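Local coordinates for putative dihydrodipicolinate synthase family protein (Coccidioides immitis, PDB 3QFE), which is of unknown function but belongs to the dihydrodipicolinate synthase family of TIM-barrel proteins, at residues Phe272-Ala276 and Ala277-Asp281; Asn100-Val104 and Ala105-Tyr109. One frame throughout, in Å; residues are numbered along the deposited sequence.

Interaction 1: residues Phe272-Ala276 and Ala277-Asp281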
ATOM      1  N   PHE A 272     -13.845   9.190   7.802  1.00 32.67           N
ATOM      2  CA  PHE A 272     -14.245   9.403   6.429  1.00 32.07           C
ATOM      3  C   PHE A 272     -14.655   8.097   5.775  1.00 31.75           C
ATOM      4  O   PHE A 272     -15.842   7.765   5.772  1.00 31.93           O
ATOM      5  CB  PHE A 272     -13.177  10.178   5.658  1.00 32.14           C
ATOM      6  CG  PHE A 272     -12.957  11.563   6.196  1.00 31.97           C
ATOM      7  CD1 PHE A 272     -13.999  12.510   6.178  1.00 31.55           C
ATOM      8  CD2 PHE A 272     -11.724  11.930   6.752  1.00 31.09           C
ATOM      9  CE1 PHE A 272     -13.813  13.816   6.699  1.00 31.38           C
ATOM     10  CE2 PHE A 272     -11.514  13.232   7.268  1.00 32.91           C
ATOM     11  CZ  PHE A 272     -12.564  14.178   7.246  1.00 33.01           C
ATOM     12  N   SER A 273     -13.685   7.334   5.282  1.00 31.14           N
ATOM     13  CA  SER A 273     -13.979   6.105   4.538  1.00 30.81           C
ATOM     14  C   SER A 273     -14.689   4.997   5.337  1.00 30.10           C
ATOM     15  O   SER A 273     -15.600   4.355   4.815  1.00 30.17           O
ATOM     16  CB  SER A 273     -12.695   5.543   3.933  1.00 29.78           C
ATOM     17  OG  SER A 273     -11.828   5.201   4.986  1.00 30.97           O
ATOM     18  N   ALA A 274     -14.275   4.767   6.577  1.00 30.13           N
ATOM     19  CA  ALA A 274     -14.895   3.719   7.399  1.00 30.35           C
ATOM     20  C   ALA A 274     -16.365   4.025   7.694  1.00 31.35           C
ATOM     21  O   ALA A 274     -17.216   3.147   7.585  1.00 31.35           O
ATOM     22  CB  ALA A 274     -14.113   3.482   8.696  1.00 29.84           C
ATOM     23  N   LYS A 275     -16.665   5.272   8.048  1.00 32.74           N
ATOM     24  CA  LYS A 275     -18.046   5.727   8.164  1.00 33.58           C
ATOM     25  C   LYS A 275     -18.778   5.572   6.839  1.00 33.00           C
ATOM     26  O   LYS A 275     -19.922   5.072   6.819  1.00 33.48           O
ATOM     27  CB  LYS A 275     -18.143   7.184   8.692  1.00 35.69           C
ATOM     28  CG  LYS A 275     -19.595   7.665   8.882  1.00 38.47           C
ATOM     29  CD  LYS A 275     -19.682   9.156   9.129  1.00 45.89           C
ATOM     30  CE  LYS A 275     -19.971   9.518  10.594  1.00 49.35           C
ATOM     31  NZ  LYS A 275     -20.494  10.952  10.686  1.00 51.41           N
ATOM     32  N   ALA A 276     -18.143   5.939   5.722  1.00 31.57           N
ATOM     33  CA  ALA A 276     -18.833   5.764   4.427  1.00 31.97           C
ATOM     34  C   ALA A 276     -19.145   4.287   4.162  1.00 32.04           C
ATOM     35  O   ALA A 276     -20.101   3.974   3.445  1.00 33.34           O
ATOM     36  CB  ALA A 276     -18.032   6.342   3.258  1.00 31.18           C
ATOM     37  N   ALA A 277     -18.321   3.403   4.731  1.00 30.42           N
ATOM     38  CA  ALA A 277     -18.448   1.965   4.576  1.00 29.55           C
ATOM     39  C   ALA A 277     -19.453   1.370   5.579  1.00 29.46           C
ATOM     40  O   ALA A 277     -19.636   0.161   5.628  1.00 29.06           O
ATOM     41  CB  ALA A 277     -17.069   1.300   4.724  1.00 28.16           C
ATOM     42  N   GLY A 278     -20.091   2.226   6.377  1.00 29.67           N
ATOM     43  CA  GLY A 278     -21.091   1.781   7.345  1.00 30.05           C
ATOM     44  C   GLY A 278     -20.554   0.946   8.508  1.00 30.34           C
ATOM     45  O   GLY A 278     -21.237   0.046   9.019  1.00 29.92           O
ATOM     46  N   ILE A 279     -19.335   1.255   8.934  1.00 29.58           N
ATOM     47  CA  ILE A 279     -18.740   0.575  10.074  1.00 30.46           C
ATOM     48  C   ILE A 279     -18.999   1.427  11.309  1.00 32.03           C
ATOM     49  O   ILE A 279     -18.595   2.598  11.353  1.00 32.15           O
ATOM     50  CB  ILE A 279     -17.236   0.360   9.853  1.00 29.56           C
ATOM     51  CG1 ILE A 279     -17.022  -0.623   8.692  1.00 29.57           C
ATOM     52  CG2 ILE A 279     -16.551  -0.112  11.127  1.00 27.51           C
ATOM     53  CD1 ILE A 279     -15.660  -0.484   8.003  1.00 28.38           C
ATOM     54  N   GLU A 280     -19.713   0.856  12.275  1.00 33.45           N
ATOM     55  CA  GLU A 280     -20.054   1.539  13.533  1.00 36.42           C
ATOM     56  C   GLU A 280     -18.829   1.634  14.468  1.00 36.59           C
ATOM     57  O   GLU A 280     -17.969   0.727  14.462  1.00 35.35           O
ATOM     58  CB  GLU A 280     -21.173   0.774  14.249  1.00 37.83           C
ATOM     59  CG  GLU A 280     -22.570   0.913  13.597  1.00 44.22           C
ATOM     60  CD  GLU A 280     -23.705   0.546  14.557  1.00 52.30           C
ATOM     61  OE1 GLU A 280     -24.680   1.343  14.669  1.00 56.26           O
ATOM     62  OE2 GLU A 280     -23.613  -0.526  15.214  1.00 55.39           O
ATOM     63  N   ASP A 281     -18.755   2.715  15.259  1.00 37.46           N
ATOM     64  CA  ASP A 281     -17.683   2.907  16.257  1.00 38.74           C
ATOM     65  C   ASP A 281     -16.300   2.794  15.603  1.00 37.15           C
ATOM     66  O   ASP A 281     -15.383   2.210  16.185  1.00 37.07           O
ATOM     67  CB  ASP A 281     -17.739   1.863  17.399  1.00 40.34           C
ATOM     68  CG  ASP A 281     -19.160   1.608  17.945  1.00 45.19           C
ATOM     69  OD1 ASP A 281     -19.895   2.571  18.317  1.00 47.64           O
ATOM     70  OD2 ASP A 281     -19.512   0.408  18.036  1.00 49.21           O
TER

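Interaction 2: residues Asn100-Val104 and Ala105-Tyr109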
ATOM      1  N   ASN A 100       4.546 -18.192   2.007  1.00 29.05           N
ATOM      2  CA  ASN A 100       3.742 -19.384   1.855  0.60 30.19           C
ATOM      3  C   ASN A 100       2.356 -19.238   2.482  1.00 30.34           C
ATOM      4  O   ASN A 100       1.368 -19.692   1.911  1.00 31.27           O
ATOM      5  CB  ASN A 100       4.509 -20.614   2.363  0.60 30.55           C
ATOM      6  CG  ASN A 100       5.570 -21.069   1.369  0.60 31.50           C
ATOM      7  OD1 ASN A 100       5.270 -21.313   0.196  0.60 33.03           O
ATOM      8  ND2 ASN A 100       6.807 -21.144   1.814  0.60 30.73           N
ATOM      9  N   ASP A 101       2.290 -18.588   3.645  1.00 30.32           N
ATOM     10  CA  ASP A 101       0.999 -18.281   4.264  1.00 31.27           C
ATOM     11  C   ASP A 101       0.166 -17.416   3.328  1.00 30.87           C
ATOM     12  O   ASP A 101      -1.026 -17.689   3.155  1.00 31.67           O
ATOM     13  CB  ASP A 101       1.171 -17.556   5.602  1.00 31.48           C
ATOM     14  CG  ASP A 101       1.692 -18.477   6.700  1.00 34.57           C
ATOM     15  OD1 ASP A 101       1.755 -19.711   6.492  1.00 35.55           O
ATOM     16  OD2 ASP A 101       2.038 -17.961   7.775  1.00 36.87           O
ATOM     17  N   ALA A 102       0.798 -16.400   2.728  1.00 29.89           N
ATOM     18  CA  ALA A 102       0.119 -15.460   1.825  1.00 30.16           C
ATOM     19  C   ALA A 102      -0.434 -16.168   0.603  1.00 30.57           C
ATOM     20  O   ALA A 102      -1.548 -15.894   0.158  1.00 30.11           O
ATOM     21  CB  ALA A 102       1.062 -14.299   1.396  1.00 29.18           C
ATOM     22  N   SER A 103       0.368 -17.079   0.072  1.00 31.32           N
ATOM     23  CA  SER A 103      -0.009 -17.845  -1.087  1.00 32.20           C
ATOM     24  C   SER A 103      -1.256 -18.663  -0.785  1.00 32.58           C
ATOM     25  O   SER A 103      -2.245 -18.576  -1.517  1.00 32.91           O
ATOM     26  CB  SER A 103       1.145 -18.742  -1.503  1.00 32.55           C
ATOM     27  OG  SER A 103       0.800 -19.464  -2.662  1.00 36.08           O
ATOM     28  N   VAL A 104      -1.219 -19.428   0.304  1.00 32.56           N
ATOM     29  CA  VAL A 104      -2.383 -20.223   0.720  1.00 33.76           C
ATOM     30  C   VAL A 104      -3.635 -19.328   0.978  1.00 33.06           C
ATOM     31  O   VAL A 104      -4.741 -19.694   0.635  1.00 33.46           O
ATOM     32  CB  VAL A 104      -2.057 -21.148   1.958  1.00 34.65           C
ATOM     33  CG1 VAL A 104      -3.316 -21.887   2.464  1.00 34.58           C
ATOM     34  CG2 VAL A 104      -0.956 -22.183   1.603  1.00 32.26           C
ATOM     35  N   ALA A 105      -3.440 -18.140   1.520  1.00 31.93           N
ATOM     36  CA  ALA A 105      -4.570 -17.298   1.885  1.00 31.82           C
ATOM     37  C   ALA A 105      -5.170 -16.549   0.685  1.00 31.51           C
ATOM     38  O   ALA A 105      -6.214 -15.946   0.806  1.00 32.02           O
ATOM     39  CB  ALA A 105      -4.180 -16.350   2.998  1.00 30.20           C
ATOM     40  N   GLY A 106      -4.506 -16.602  -0.469  1.00 31.55           N
ATOM     41  CA  GLY A 106      -5.042 -16.046  -1.699  1.00 30.52           C
ATOM     42  C   GLY A 106      -4.403 -14.795  -2.291  1.00 30.33           C
ATOM     43  O   GLY A 106      -4.971 -14.217  -3.209  1.00 31.78           O
ATOM     44  N   ALA A 107      -3.246 -14.349  -1.798  1.00 29.60           N
ATOM     45  CA  ALA A 107      -2.554 -13.184  -2.391  1.00 28.84           C
ATOM     46  C   ALA A 107      -2.071 -13.449  -3.838  1.00 29.78           C
ATOM     47  O   ALA A 107      -1.899 -14.614  -4.220  1.00 30.87           O
ATOM     48  CB  ALA A 107      -1.403 -12.750  -1.514  1.00 28.48           C
ATOM     49  N   ASN A 108      -1.899 -12.393  -4.655  1.00 29.23           N
ATOM     50  CA  ASN A 108      -1.371 -12.553  -6.031  1.00 29.82           C
ATOM     51  C   ASN A 108       0.122 -12.235  -6.092  1.00 30.20           C
ATOM     52  O   ASN A 108       0.865 -12.793  -6.925  1.00 31.12           O
ATOM     53  CB  ASN A 108      -2.089 -11.649  -7.047  1.00 29.55           C
ATOM     54  CG  ASN A 108      -3.596 -11.785  -7.006  1.00 29.58           C
ATOM     55  OD1 ASN A 108      -4.299 -10.897  -6.514  1.00 32.42           O
ATOM     56  ND2 ASN A 108      -4.103 -12.881  -7.516  1.00 27.03           N
ATOM     57  N   TYR A 109       0.548 -11.325  -5.213  1.00 29.08           N
ATOM     58  CA  TYR A 109       1.918 -10.866  -5.170  1.00 29.06           C
ATOM     59  C   TYR A 109       2.369 -10.704  -3.724  1.00 28.94           C
ATOM     60  O   TYR A 109       1.546 -10.467  -2.813  1.00 28.79           O
ATOM     61  CB  TYR A 109       2.039  -9.503  -5.860  1.00 29.23           C
ATOM     62  CG  TYR A 109       1.246  -9.327  -7.145  1.00 28.21           C
ATOM     63  CD1 TYR A 109       1.656  -9.912  -8.343  1.00 29.78           C
ATOM     64  CD2 TYR A 109       0.120  -8.550  -7.162  1.00 26.94           C
ATOM     65  CE1 TYR A 109       0.945  -9.728  -9.512  1.00 28.63           C
ATOM     66  CE2 TYR A 109      -0.607  -8.354  -8.332  1.00 29.21           C
ATOM     67  CZ  TYR A 109      -0.192  -8.934  -9.495  1.00 29.95           C
ATOM     68  OH  TYR A 109      -0.944  -8.722 -10.629  1.00 32.57           O
TER
HETATM   69  O   HOH W   1      -2.443 -17.057  -3.866  1.00 24.82           O

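Interaction 1: residues Phe272-Ala276 and Ala277-Asp281
In I279 the first side-chain torsion (chi1 -66°) places CG1 beside the backbone N and anti to the carbonyl carbon, and the extended second torsion carries CD1 on to the methyl of A274, with I279 CD1 4.3 Å from A274 CB. The branch point comes close to the A274 carbonyl, with I279 CB 3.6 Å from A274 O. The two residues are also linked through the main chain: I279 N donates to A274 O over 3.1 Å, nearly straight at 164°. G278 N bonds back to K275 O at 2.9 Å, approaching from well above the carbonyl plane rather than along a lone pair. These two bonds, with the positive phi of G278 (68°), form a Schellman motif that closes the short helix 273-276; such a phi favours glycine. One step earlier, A277 N bonds to S273 O at 2.9 Å and only weakly to A274 O, while A277 CB sits 3.4 Å from each of these two oxygens. The packing extends into the fold: Y37 of helix 31-42 touches S273 and I279, and F21 touches A274 and I279. S273 OG has two carbonyl partners, A269 O and N223 O, between which its one proton must be shared. Chemically, the last turn is finished by main-chain N-H groups: A274 O, held by a good bond from I279 N and a weaker one from A277 N, has its polarity met at the turn, and the aliphatic side chain of I279 folds over that bonded oxygen in the buried contact with A274.

Interaction 2: residues Asn100-Val104 and Ala105-Tyr109
Two carbonyl groups of the last turn, of A102 and S103, receive N-H groups of 105-109. That of A102 receives A107 N from 31° outside its plane, whereas G106 N stands above the plane of the S103 carbonyl, 64° out of it, and so does not use a lone pair. Further along, the one aromatic ring, Y109, carries N108 CB over the centre of one face, 3.7 Å from its plane, and its OH bonds to P7 O. The bond from A107 N to A102 O is 3.0 Å long, and the one from G106 N to S103 O 3.2 Å; G106 N also reaches A102 O, though weakly. Side by side with the main-chain link, the methyls of A102 and A107 meet, CB to CB, at 4.1 Å. A105 N keeps the ordinary helical bond to D101 O at 3.0 Å, and A105 CB lies 3.4 Å from the same oxygen. A water between S103 O and A107 O probably bridges them, though its 2.5 Å approach to A107 O is suspiciously short. I70 of helix 63-77 touches A102, A105 and A107, and A85 of strand 83-86 touches A102 and A107, while D101 OD2 forms a salt bridge with R63. Backbone angles at G106 (phi 110°) by themselves call for glycine. Positive phi and the two bonds back make this a Schellman motif, accompanied by the apolar contact of A102 with A107; it ends helix 92-105 in a beta-alpha-beta crossover of the TIM barrel and turns the chain into strand 109-112.

How the interactions relate
Interactions 1 and 2 are the same helix-ending device used at two distant places: their centres lie 28 Å apart and their nearest atoms about 19 Å apart, without touching. Interaction 2 comes first along the chain and belongs to the barrel proper, where it passes the chain from a helix to the next parallel strand. Interaction 1 lies in the helical C-terminal part, at the end of helix 273-276, leading to 282-285 and against helix 31-42. It is also the one nearer the calcium ion, which is held by A315 and S318: the side chain of A276 is about 9 Å from the metal, too far to coordinate it. F272 packs on helix 297-317, which carries A315.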